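PDB 4EWG: beta-ketoacyl synthase from Burkholderia phymatum, which probably catalyses the condensation of acyl groups with malonyl-acyl carrier protein in fatty acid synthesis, as a 3-oxoacyl-[acyl-carrier-protein] synthase of the thiolase-like superfamily. Local coordinates for residues S48-L53 and T208-S213; E117-F122 and V140-H145; Y301-G306 and W350-M355; D388-M393 and I407-R412. One frame throughout, in Å; residues are numbered along the deposited sequence.

Contact 1: S48-L53 and T208-S213; sequences SLHTRL and TLYATS. With IMD (imidazole), chain C.
Thr51 donates its hydroxyl to the carbonyl of Ser213, joining two loops of the ketosynthase N-terminal half, 48-53 and 208-213. The bond from Thr51 OG1 to Ser213 O is 2.7 Å long and runs almost straight on from the carbonyl (C=O...donor angle 172°). OG1 stands opposite the backbone N of its own residue (chi1 -167°), which points it at the carbonyl oxygen of Ser213. Thr51 and Thr212 meet roughly at right angles, Thr51 CB lying 4.0 Å from Thr212 OG1. Farther along, Leu53 CD1 leans on the hydroxyl of Ser213, which is bonded to Asp231 and Thr222. Asp207, at the end of helix 200-207, binds Thr212 OG1 and the backbone N atoms of His50 and Thr51, and so ties both loops to that helix. Tyr210, the first residue to leave helical angles after the helix, has positive phi in a Schellman motif. At the exposed end, an imidazole probably taken up from the crystallisation liquor lies between His50 and Tyr210; N3 of the imidazole donates to Thr212 OG1, but its placement is tight and uncertain in detail. Thr51 OG1 also accepts from Leu53 N, at 3.1 Å, in an ST turn.

Contact 2: E117-F122 and V140-H145; sequences EPIRAF and VQMMPH
At the dimer interface of this ketosynthase, a Met-aromatic contact helps join 117-122, on helix 116-128, to 140-145, which takes in the end of helix 138-142. The pairing is apolar and no hydrogen bond crosses it. Met142 carries most of it, presenting three successive atoms to three residues of the other helix. Its CB lies 3.7 Å from Pro118 CG, the two side chains sliding past each other in opposite directions. CG then meets Ile119 CG1 at 4.0 Å, with the side chains at about a right angle. SD lies 3.5 Å from Phe122 CD2, and 4.8 Å from the ring centroid; the sulfur comes in obliquely, 68° off the ring normal. This reach depends on an extended chain, with CG opposite the backbone N (chi1 -173°) and chi2 also near 180°, so that CB, CG and SD in turn reach Pro118, Ile119 and, one turn on from Pro118, Phe122. Pro118 is shared with Gln141: Pro118 CG touches Gln141 CB at 3.9 Å, and the two side chains cross at about a right angle. The amide nitrogen of Gln141 turns instead to the carbonyl of Arg72. Phe122 also packs on Pro201 of the second subunit. The whole is apolar helix-helix packing in which an extended methionine runs past a proline and crosses an isoleucine and a phenylalanine, its sulfur making a Met-aromatic contact with Phe122.

Contact 3: Y301-G306 and W350-M355; sequences YVNAHG and WWTIEM
Strand 301-303 and helix 350-355 run nearly antiparallel, at 152°, with their axes 9.8 Å apart and the CA atoms of Asn303 and Thr352 nearest each other. From the strand, Tyr301 and Asn303 point to the helix, where Thr352 and Met355 receive them. Thr352 OG1 lies against CB and CG of Asn303, 3.1 Å from each, without bonding to that residue; the hydroxyl is bonded to the carbonyl of Glu348, one turn back. Thr352 CG2, opposite its backbone N, meets the Tyr301 ring at its edge, 4.3 Å from Tyr301 CE2. The helix here packs on the sheet of the C-terminal half in the layered thiolase fold, whose buried helices, probably including 344-358, lie between two sheets; Thr352 also touches Val392 on the adjoining strand. Met355 bends at chi3 (-64°), bringing its methyl CE alongside two polar atoms, 4.1 Å both from Tyr301 OH and from Asn303 ND2. These groups are themselves joined: Asn303 ND2 donates to Tyr301 OH over 3.0 Å, at an angle of 161° and with the oxygen close to the amide plane. The phenol in turn is hydrogen-bonded to Ser331 OG, which gives this buried hydroxyl a second partner and links strand 299-303 to strand 329-331.

Contact 4: D388-M393 and I407-R412; sequences DAEYVM and IFRRVR
Asp388 OD1 is gripped end-on by Arg412, whose NH1 donates at 2.7 Å and NH2 at 2.9 Å. NH1 meets the syn lone pair of OD1, whereas NH2 comes from above the carboxylate plane, the carboxylate and the guanidinium of Arg412 standing 80° apart. A weak bond from Arg410 NH1 reaches the same oxygen. On its other edge Arg412 holds Glu390 OE1 side-on, through NE at 3.0 Å and NH2 at 3.1 Å, so one flat guanidinium bridges two carboxylates. A bend at chi2 (75°) turns the Arg410 chain so that NH1 also donates to Ala389 O at 3.0 Å, and Arg410 CG lies over the Arg412 guanidinium. Glu390 OE2 meets Arg409 only through weak bonds, at the edge of its guanidinium; Tyr391 OH sits over the centre of one face of that group. The network closes the chain end beyond an antiparallel hairpin: Val392 with Phe408 is a hydrogen-bonded pair, while Tyr391-Arg409 and Met393-Ile407 are non-hydrogen-bonded. Met393 CE packs on Ile407 CG1 at 3.7 Å. Within the large sheet the hairpin lies between strands 259-268 and 299-303, and helix 344-358 covers the face bearing Val392 and Phe408.

In the fold
Contacts 1 and 2 come first along the chain, with contact 2 falling wholly between the segments of contact 1; contacts 3 and 4 follow in turn. Contacts 1 and 2 lie with centres 24 Å apart and do not touch, but both reach the second subunit. Contacts 3 and 4, centres 11 Å apart, are adjacent: strands 299-303 and 391-398 are neighbours in the C-terminal part of the sheet, joined by probable backbone bonds of Tyr301 and Asn303 to Met393, and helix 344-358 packs on both. The centres of contacts 2 and 4 are about 39 Å apart, across the chain's centre. The first pair thus belongs to the dimer-facing loops and helices, the second to the C-terminal half of the thiolase-like core.

Contact 1: S48-L53 and T208-S213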
# COMPACT_ATOMS: atom_id res chain seq x y z
N SER A 48 -1.33 -16.91 -24.68
CA SER A 48 -2.76 -17.10 -24.49
C SER A 48 -3.50 -15.84 -24.10
O SER A 48 -4.15 -15.84 -23.07
CB SER A 48 -2.96 -18.17 -23.41
OG SER A 48 -2.07 -19.25 -23.63
N LEU A 49 -3.41 -14.77 -24.89
CA LEU A 49 -4.30 -13.61 -24.71
C LEU A 49 -5.34 -13.62 -25.81
O LEU A 49 -5.01 -13.76 -26.96
CB LEU A 49 -3.54 -12.31 -24.79
CG LEU A 49 -2.73 -11.92 -23.56
CD1 LEU A 49 -2.02 -10.61 -23.84
CD2 LEU A 49 -3.63 -11.84 -22.34
N HIS A 50 -6.60 -13.47 -25.42
CA HIS A 50 -7.69 -13.40 -26.36
C HIS A 50 -7.83 -12.03 -26.89
O HIS A 50 -8.00 -11.84 -28.10
CB HIS A 50 -8.97 -13.85 -25.69
CG HIS A 50 -8.95 -15.30 -25.26
ND1 HIS A 50 -9.03 -15.69 -23.96
CD2 HIS A 50 -8.78 -16.45 -26.00
CE1 HIS A 50 -8.95 -17.03 -23.89
NE2 HIS A 50 -8.79 -17.49 -25.13
N THR A 51 -7.73 -11.02 -26.03
CA THR A 51 -7.87 -9.65 -26.52
C THR A 51 -6.64 -9.20 -27.29
O THR A 51 -5.54 -9.60 -26.98
CB THR A 51 -8.17 -8.63 -25.40
OG1 THR A 51 -8.59 -7.40 -25.99
CG2 THR A 51 -6.98 -8.39 -24.53
N ARG A 52 -6.86 -8.35 -28.29
CA ARG A 52 -5.81 -7.59 -28.94
C ARG A 52 -6.09 -6.08 -28.85
O ARG A 52 -5.71 -5.32 -29.74
CB ARG A 52 -5.69 -8.03 -30.41
CG ARG A 52 -5.17 -9.46 -30.57
CD ARG A 52 -3.71 -9.53 -30.15
NE ARG A 52 -3.17 -10.87 -30.28
CZ ARG A 52 -3.22 -11.81 -29.34
NH1 ARG A 52 -3.82 -11.58 -28.18
NH2 ARG A 52 -2.69 -12.99 -29.57
N LEU A 53 -6.76 -5.65 -27.78
CA LEU A 53 -7.11 -4.22 -27.62
C LEU A 53 -6.44 -3.59 -26.40
O LEU A 53 -6.29 -4.25 -25.37
CB LEU A 53 -8.63 -4.08 -27.46
CG LEU A 53 -9.49 -4.70 -28.55
CD1 LEU A 53 -10.96 -4.73 -28.14
CD2 LEU A 53 -9.28 -3.90 -29.82
N THR A 208 -7.58 -13.38 -18.33
CA THR A 208 -7.77 -14.70 -17.73
C THR A 208 -9.09 -14.81 -16.97
O THR A 208 -9.50 -15.90 -16.66
CB THR A 208 -6.64 -15.07 -16.75
OG1 THR A 208 -6.59 -14.08 -15.70
CG2 THR A 208 -5.28 -15.12 -17.49
N LEU A 209 -9.72 -13.69 -16.65
CA LEU A 209 -11.05 -13.68 -16.05
C LEU A 209 -12.14 -13.60 -17.10
O LEU A 209 -13.30 -13.51 -16.76
CB LEU A 209 -11.20 -12.49 -15.06
CG LEU A 209 -10.35 -12.53 -13.77
CD1 LEU A 209 -10.37 -11.18 -13.02
CD2 LEU A 209 -10.77 -13.67 -12.85
N TYR A 210 -11.77 -13.60 -18.38
CA TYR A 210 -12.72 -13.31 -19.48
C TYR A 210 -13.44 -11.96 -19.30
O TYR A 210 -14.59 -11.84 -19.67
CB TYR A 210 -13.75 -14.42 -19.65
CG TYR A 210 -13.11 -15.76 -19.81
CD1 TYR A 210 -12.71 -16.48 -18.69
CD2 TYR A 210 -12.87 -16.30 -21.10
CE1 TYR A 210 -12.08 -17.69 -18.82
CE2 TYR A 210 -12.26 -17.54 -21.24
CZ TYR A 210 -11.86 -18.23 -20.08
OH TYR A 210 -11.22 -19.44 -20.14
N ALA A 211 -12.76 -10.97 -18.73
CA ALA A 211 -13.37 -9.66 -18.48
C ALA A 211 -12.97 -8.67 -19.56
O ALA A 211 -13.55 -7.57 -19.63
CB ALA A 211 -12.94 -9.13 -17.11
N THR A 212 -12.04 -9.06 -20.42
CA THR A 212 -11.60 -8.18 -21.49
C THR A 212 -12.52 -8.29 -22.72
O THR A 212 -12.96 -9.37 -23.08
CB THR A 212 -10.18 -8.53 -21.95
OG1 THR A 212 -10.09 -9.94 -22.17
CG2 THR A 212 -9.15 -8.11 -20.94
N SER A 213 -12.77 -7.16 -23.37
CA SER A 213 -13.38 -7.14 -24.70
C SER A 213 -12.48 -7.83 -25.73
O SER A 213 -11.25 -7.64 -25.70
CB SER A 213 -13.59 -5.70 -25.14
OG SER A 213 -14.13 -5.63 -26.46
N1 IMD C . -13.24 -13.28 -23.41
C2 IMD C . -12.85 -12.12 -22.81
N3 IMD C . -11.54 -12.23 -22.48
C4 IMD C . -11.10 -13.48 -22.88
C5 IMD C . -12.18 -14.14 -23.48

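Contact 2: E117-F122 and V140-H145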
# COMPACT_ATOMS: atom_id res chain seq x y z
N GLU A 117 10.53 -4.66 -16.50
CA GLU A 117 11.91 -5.14 -16.57
C GLU A 117 12.27 -6.02 -15.37
O GLU A 117 12.72 -7.14 -15.55
CB GLU A 117 12.90 -3.97 -16.71
CG GLU A 117 12.81 -3.25 -18.05
CD GLU A 117 11.63 -2.28 -18.18
OE1 GLU A 117 10.93 -1.96 -17.16
OE2 GLU A 117 11.42 -1.81 -19.34
N PRO A 118 12.10 -5.50 -14.13
CA PRO A 118 12.51 -6.30 -12.98
C PRO A 118 11.59 -7.48 -12.70
O PRO A 118 12.07 -8.52 -12.21
CB PRO A 118 12.47 -5.29 -11.83
CG PRO A 118 11.46 -4.28 -12.27
CD PRO A 118 11.70 -4.14 -13.74
N ILE A 119 10.29 -7.37 -13.03
CA ILE A 119 9.43 -8.53 -12.99
C ILE A 119 10.00 -9.64 -13.88
O ILE A 119 10.11 -10.78 -13.45
CB ILE A 119 7.97 -8.22 -13.38
CG1 ILE A 119 7.31 -7.33 -12.35
CG2 ILE A 119 7.13 -9.51 -13.43
CD1 ILE A 119 6.05 -6.64 -12.86
N ARG A 120 10.39 -9.30 -15.10
CA ARG A 120 11.07 -10.24 -16.00
C ARG A 120 12.35 -10.81 -15.37
O ARG A 120 12.61 -12.01 -15.44
CB ARG A 120 11.41 -9.58 -17.36
CG ARG A 120 11.95 -10.56 -18.42
CD ARG A 120 12.50 -9.92 -19.71
NE ARG A 120 13.10 -8.66 -19.36
CZ ARG A 120 14.31 -8.51 -18.82
NH1 ARG A 120 15.12 -9.57 -18.64
NH2 ARG A 120 14.72 -7.28 -18.46
N ALA A 121 13.15 -9.92 -14.78
CA ALA A 121 14.46 -10.31 -14.24
C ALA A 121 14.30 -11.24 -13.05
O ALA A 121 14.90 -12.30 -12.99
CB ALA A 121 15.27 -9.07 -13.85
N PHE A 122 13.48 -10.85 -12.09
CA PHE A 122 13.28 -11.70 -10.90
C PHE A 122 12.52 -13.00 -11.23
O PHE A 122 12.84 -14.08 -10.69
CB PHE A 122 12.55 -10.93 -9.80
CG PHE A 122 13.43 -9.95 -9.04
CD1 PHE A 122 14.58 -10.38 -8.39
CD2 PHE A 122 13.08 -8.62 -8.93
CE1 PHE A 122 15.36 -9.48 -7.65
CE2 PHE A 122 13.86 -7.71 -8.22
CZ PHE A 122 15.00 -8.14 -7.57
N VAL A 140 13.58 -1.66 -6.45
CA VAL A 140 12.93 -0.34 -6.30
C VAL A 140 12.05 0.02 -7.50
O VAL A 140 11.04 0.75 -7.36
CB VAL A 140 13.97 0.81 -6.04
CG1 VAL A 140 15.01 0.94 -7.16
CG2 VAL A 140 13.24 2.13 -5.86
N GLN A 141 12.38 -0.52 -8.66
CA GLN A 141 11.50 -0.39 -9.85
C GLN A 141 10.29 -1.37 -9.82
O GLN A 141 9.26 -1.11 -10.44
CB GLN A 141 12.30 -0.63 -11.13
CG GLN A 141 13.43 0.36 -11.36
CD GLN A 141 14.12 0.18 -12.72
OE1 GLN A 141 13.71 -0.66 -13.55
NE2 GLN A 141 15.15 1.00 -12.97
N MET A 142 10.46 -2.51 -9.15
CA MET A 142 9.40 -3.55 -9.04
C MET A 142 8.49 -3.38 -7.81
O MET A 142 7.34 -3.75 -7.83
CB MET A 142 10.02 -4.93 -8.91
CG MET A 142 8.98 -6.06 -8.98
SD MET A 142 9.66 -7.69 -8.82
CE MET A 142 8.25 -8.70 -8.30
N MET A 143 9.03 -2.77 -6.75
CA MET A 143 8.36 -2.86 -5.46
C MET A 143 6.91 -2.29 -5.47
O MET A 143 6.58 -1.42 -6.25
CB MET A 143 9.19 -2.22 -4.38
CG MET A 143 9.39 -0.70 -4.51
SD MET A 143 10.72 -0.20 -3.42
CE MET A 143 10.38 1.55 -3.29
N PRO A 144 6.04 -2.81 -4.61
CA PRO A 144 4.65 -2.35 -4.53
C PRO A 144 4.54 -0.83 -4.50
O PRO A 144 3.66 -0.24 -5.13
CB PRO A 144 4.20 -2.95 -3.20
CG PRO A 144 4.98 -4.24 -3.15
CD PRO A 144 6.33 -3.84 -3.61
N HIS A 145 5.43 -0.22 -3.74
CA HIS A 145 5.39 1.21 -3.51
C HIS A 145 6.37 1.99 -4.36
O HIS A 145 6.77 3.07 -3.98
CB HIS A 145 5.57 1.52 -2.01
CG HIS A 145 6.82 0.90 -1.39
ND1 HIS A 145 7.23 -0.34 -1.66
CD2 HIS A 145 7.72 1.42 -0.47
CE1 HIS A 145 8.35 -0.63 -0.93
NE2 HIS A 145 8.66 0.45 -0.22

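Contact 3: Y301-G306 and W350-M355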
# COMPACT_ATOMS: atom_id res chain seq x y z
N TYR A 301 -24.02 14.80 -9.94
CA TYR A 301 -23.43 13.90 -10.96
C TYR A 301 -22.57 12.85 -10.31
O TYR A 301 -21.90 13.09 -9.31
CB TYR A 301 -22.62 14.71 -12.00
CG TYR A 301 -21.71 13.89 -12.91
CD1 TYR A 301 -22.19 13.35 -14.08
CD2 TYR A 301 -20.36 13.69 -12.60
CE1 TYR A 301 -21.37 12.60 -14.93
CE2 TYR A 301 -19.53 12.94 -13.43
CZ TYR A 301 -20.04 12.40 -14.60
OH TYR A 301 -19.23 11.67 -15.46
N VAL A 302 -22.60 11.66 -10.89
CA VAL A 302 -21.71 10.60 -10.53
C VAL A 302 -20.80 10.29 -11.70
O VAL A 302 -21.28 10.01 -12.79
CB VAL A 302 -22.52 9.36 -10.14
CG1 VAL A 302 -21.60 8.16 -9.93
CG2 VAL A 302 -23.36 9.66 -8.93
N ASN A 303 -19.48 10.29 -11.44
CA ASN A 303 -18.51 9.69 -12.38
C ASN A 303 -18.37 8.23 -12.04
O ASN A 303 -17.72 7.86 -11.07
CB ASN A 303 -17.14 10.41 -12.33
CG ASN A 303 -16.22 10.01 -13.49
OD1 ASN A 303 -15.21 9.30 -13.29
ND2 ASN A 303 -16.56 10.46 -14.71
N ALA A 304 -19.01 7.40 -12.85
CA ALA A 304 -18.96 5.97 -12.73
C ALA A 304 -17.53 5.43 -12.81
O ALA A 304 -16.61 6.07 -13.32
CB ALA A 304 -19.84 5.31 -13.81
N HIS A 305 -17.38 4.23 -12.28
CA HIS A 305 -16.23 3.40 -12.53
C HIS A 305 -16.38 2.91 -13.93
O HIS A 305 -15.48 3.10 -14.75
CB HIS A 305 -16.19 2.27 -11.51
CG HIS A 305 -14.90 1.51 -11.48
ND1 HIS A 305 -13.71 2.11 -11.36
CD2 HIS A 305 -14.66 0.15 -11.49
CE1 HIS A 305 -12.74 1.16 -11.35
NE2 HIS A 305 -13.33 -0.03 -11.41
N GLY A 306 -17.53 2.28 -14.22
CA GLY A 306 -17.96 2.03 -15.60
C GLY A 306 -16.95 1.32 -16.47
O GLY A 306 -16.55 1.82 -17.51
N TRP A 350 -9.60 13.86 -11.26
CA TRP A 350 -9.09 15.07 -11.95
C TRP A 350 -10.08 15.53 -13.00
O TRP A 350 -10.57 16.66 -12.94
CB TRP A 350 -7.73 14.72 -12.55
CG TRP A 350 -7.18 15.68 -13.55
CD1 TRP A 350 -7.45 17.01 -13.67
CD2 TRP A 350 -6.17 15.40 -14.56
NE1 TRP A 350 -6.75 17.56 -14.73
CE2 TRP A 350 -5.96 16.63 -15.29
CE3 TRP A 350 -5.50 14.26 -14.98
CZ2 TRP A 350 -5.10 16.72 -16.34
CZ3 TRP A 350 -4.63 14.36 -16.04
CH2 TRP A 350 -4.43 15.56 -16.70
N TRP A 351 -10.41 14.64 -13.94
CA TRP A 351 -11.31 15.01 -15.05
C TRP A 351 -12.69 15.35 -14.56
O TRP A 351 -13.31 16.24 -15.11
CB TRP A 351 -11.36 13.91 -16.08
CG TRP A 351 -10.03 13.77 -16.82
CD1 TRP A 351 -8.82 14.36 -16.50
CD2 TRP A 351 -9.76 12.98 -18.00
NE1 TRP A 351 -7.87 14.00 -17.36
CE2 TRP A 351 -8.37 13.16 -18.29
CE3 TRP A 351 -10.51 12.18 -18.82
CZ2 TRP A 351 -7.76 12.55 -19.36
CZ3 TRP A 351 -9.89 11.54 -19.90
CH2 TRP A 351 -8.54 11.74 -20.16
N THR A 352 -13.17 14.67 -13.51
CA THR A 352 -14.46 15.00 -12.91
C THR A 352 -14.48 16.45 -12.35
O THR A 352 -15.48 17.14 -12.47
CB THR A 352 -14.87 13.99 -11.82
OG1 THR A 352 -15.04 12.73 -12.44
CG2 THR A 352 -16.15 14.37 -11.13
N ILE A 353 -13.38 16.89 -11.74
CA ILE A 353 -13.27 18.26 -11.23
C ILE A 353 -13.19 19.27 -12.39
O ILE A 353 -13.81 20.33 -12.34
CB ILE A 353 -12.07 18.44 -10.31
CG1 ILE A 353 -12.26 17.65 -9.01
CG2 ILE A 353 -11.90 19.89 -9.93
CD1 ILE A 353 -10.98 17.55 -8.21
N GLU A 354 -12.46 18.92 -13.43
CA GLU A 354 -12.38 19.76 -14.61
C GLU A 354 -13.75 19.94 -15.27
O GLU A 354 -14.12 21.04 -15.66
CB GLU A 354 -11.42 19.18 -15.65
CG GLU A 354 -10.00 19.00 -15.15
CD GLU A 354 -9.16 20.27 -15.18
OE1 GLU A 354 -9.70 21.37 -14.98
OE2 GLU A 354 -7.93 20.14 -15.41
N MET A 355 -14.52 18.85 -15.35
CA MET A 355 -15.83 18.91 -15.92
C MET A 355 -16.76 19.73 -15.03
O MET A 355 -17.51 20.58 -15.52
CB MET A 355 -16.36 17.51 -16.12
CG MET A 355 -15.62 16.77 -17.21
SD MET A 355 -16.39 15.21 -17.65
CE MET A 355 -16.22 14.32 -16.10

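Contact 4: D388-M393 and I407-R412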
# COMPACT_ATOMS: atom_id res chain seq x y z
N ASP A 388 -24.89 22.25 -13.57
CA ASP A 388 -24.26 23.19 -12.70
C ASP A 388 -24.26 22.58 -11.32
O ASP A 388 -25.22 22.75 -10.58
CB ASP A 388 -25.02 24.51 -12.72
CG ASP A 388 -24.38 25.58 -11.85
OD1 ASP A 388 -23.30 25.36 -11.27
OD2 ASP A 388 -24.94 26.67 -11.76
N ALA A 389 -23.18 21.90 -10.97
CA ALA A 389 -23.16 21.09 -9.77
C ALA A 389 -22.56 21.86 -8.61
O ALA A 389 -21.64 22.60 -8.76
CB ALA A 389 -22.40 19.78 -10.03
N GLU A 390 -23.13 21.66 -7.44
CA GLU A 390 -22.54 22.11 -6.20
C GLU A 390 -21.71 20.97 -5.60
O GLU A 390 -20.68 21.22 -4.97
CB GLU A 390 -23.62 22.53 -5.24
CG GLU A 390 -23.10 23.22 -4.00
CD GLU A 390 -22.41 24.54 -4.28
OE1 GLU A 390 -22.74 25.23 -5.29
OE2 GLU A 390 -21.49 24.86 -3.48
N TYR A 391 -22.14 19.73 -5.83
CA TYR A 391 -21.34 18.57 -5.47
C TYR A 391 -21.33 17.50 -6.54
O TYR A 391 -22.38 17.21 -7.17
CB TYR A 391 -21.82 17.93 -4.17
CG TYR A 391 -21.89 18.87 -2.97
CD1 TYR A 391 -23.01 19.68 -2.75
CD2 TYR A 391 -20.84 18.91 -2.03
CE1 TYR A 391 -23.07 20.52 -1.63
CE2 TYR A 391 -20.89 19.75 -0.93
CZ TYR A 391 -22.00 20.55 -0.73
OH TYR A 391 -22.03 21.38 0.38
N VAL A 392 -20.16 16.86 -6.69
CA VAL A 392 -20.03 15.69 -7.52
C VAL A 392 -19.41 14.53 -6.76
O VAL A 392 -18.72 14.72 -5.76
CB VAL A 392 -19.25 16.01 -8.79
CG1 VAL A 392 -20.02 17.09 -9.58
CG2 VAL A 392 -17.85 16.44 -8.45
N MET A 393 -19.68 13.33 -7.26
CA MET A 393 -19.14 12.11 -6.70
C MET A 393 -18.38 11.31 -7.78
O MET A 393 -18.83 11.21 -8.93
CB MET A 393 -20.26 11.26 -6.10
CG MET A 393 -19.82 9.93 -5.49
SD MET A 393 -21.21 8.98 -4.78
CE MET A 393 -21.30 9.70 -3.14
N ILE A 407 -16.35 12.53 -2.69
CA ILE A 407 -17.19 13.68 -2.94
C ILE A 407 -16.38 15.00 -2.98
O ILE A 407 -15.68 15.36 -2.01
CB ILE A 407 -18.33 13.80 -1.89
CG1 ILE A 407 -19.21 12.54 -1.91
CG2 ILE A 407 -19.18 15.04 -2.18
CD1 ILE A 407 -20.26 12.46 -0.81
N PHE A 408 -16.53 15.73 -4.10
CA PHE A 408 -15.89 17.01 -4.30
C PHE A 408 -16.94 18.15 -4.28
O PHE A 408 -18.02 18.05 -4.88
CB PHE A 408 -15.14 17.04 -5.64
CG PHE A 408 -14.13 15.96 -5.77
CD1 PHE A 408 -13.04 15.92 -4.93
CD2 PHE A 408 -14.28 14.96 -6.71
CE1 PHE A 408 -12.10 14.91 -5.02
CE2 PHE A 408 -13.34 13.94 -6.81
CZ PHE A 408 -12.25 13.92 -5.97
N ARG A 409 -16.60 19.22 -3.59
CA ARG A 409 -17.48 20.37 -3.51
C ARG A 409 -17.03 21.43 -4.52
O ARG A 409 -15.83 21.70 -4.69
CB ARG A 409 -17.49 20.96 -2.10
CG ARG A 409 -18.13 22.32 -2.07
CD ARG A 409 -18.38 22.89 -0.70
NE ARG A 409 -19.44 23.86 -0.86
CZ ARG A 409 -20.09 24.43 0.14
NH1 ARG A 409 -19.77 24.17 1.40
NH2 ARG A 409 -21.06 25.28 -0.13
N ARG A 410 -18.00 22.02 -5.21
CA ARG A 410 -17.73 23.12 -6.16
C ARG A 410 -17.07 24.25 -5.43
O ARG A 410 -17.40 24.52 -4.30
CB ARG A 410 -19.05 23.59 -6.80
CG ARG A 410 -18.90 24.57 -7.97
CD ARG A 410 -18.43 23.88 -9.24
NE ARG A 410 -18.45 24.78 -10.40
CZ ARG A 410 -19.50 24.98 -11.22
NH1 ARG A 410 -20.67 24.35 -11.05
NH2 ARG A 410 -19.37 25.83 -12.23
N VAL A 411 -16.12 24.89 -6.07
CA VAL A 411 -15.57 26.15 -5.58
C VAL A 411 -15.75 27.11 -6.74
O VAL A 411 -15.04 27.04 -7.75
CB VAL A 411 -14.09 26.07 -5.21
CG1 VAL A 411 -13.51 27.50 -5.09
CG2 VAL A 411 -13.93 25.23 -3.92
N ARG A 412 -16.76 27.97 -6.59
CA ARG A 412 -17.19 28.84 -7.65
C ARG A 412 -16.39 30.11 -7.63
O ARG A 412 -16.31 30.77 -8.68
CB ARG A 412 -18.67 29.19 -7.47
CG ARG A 412 -19.58 27.99 -7.59
CD ARG A 412 -21.02 28.40 -7.34
NE ARG A 412 -21.92 27.25 -7.36
CZ ARG A 412 -22.36 26.66 -8.46
NH1 ARG A 412 -21.99 27.07 -9.67
NH2 ARG A 412 -23.17 25.61 -8.36
OXT ARG A 412 -15.82 30.46 -6.59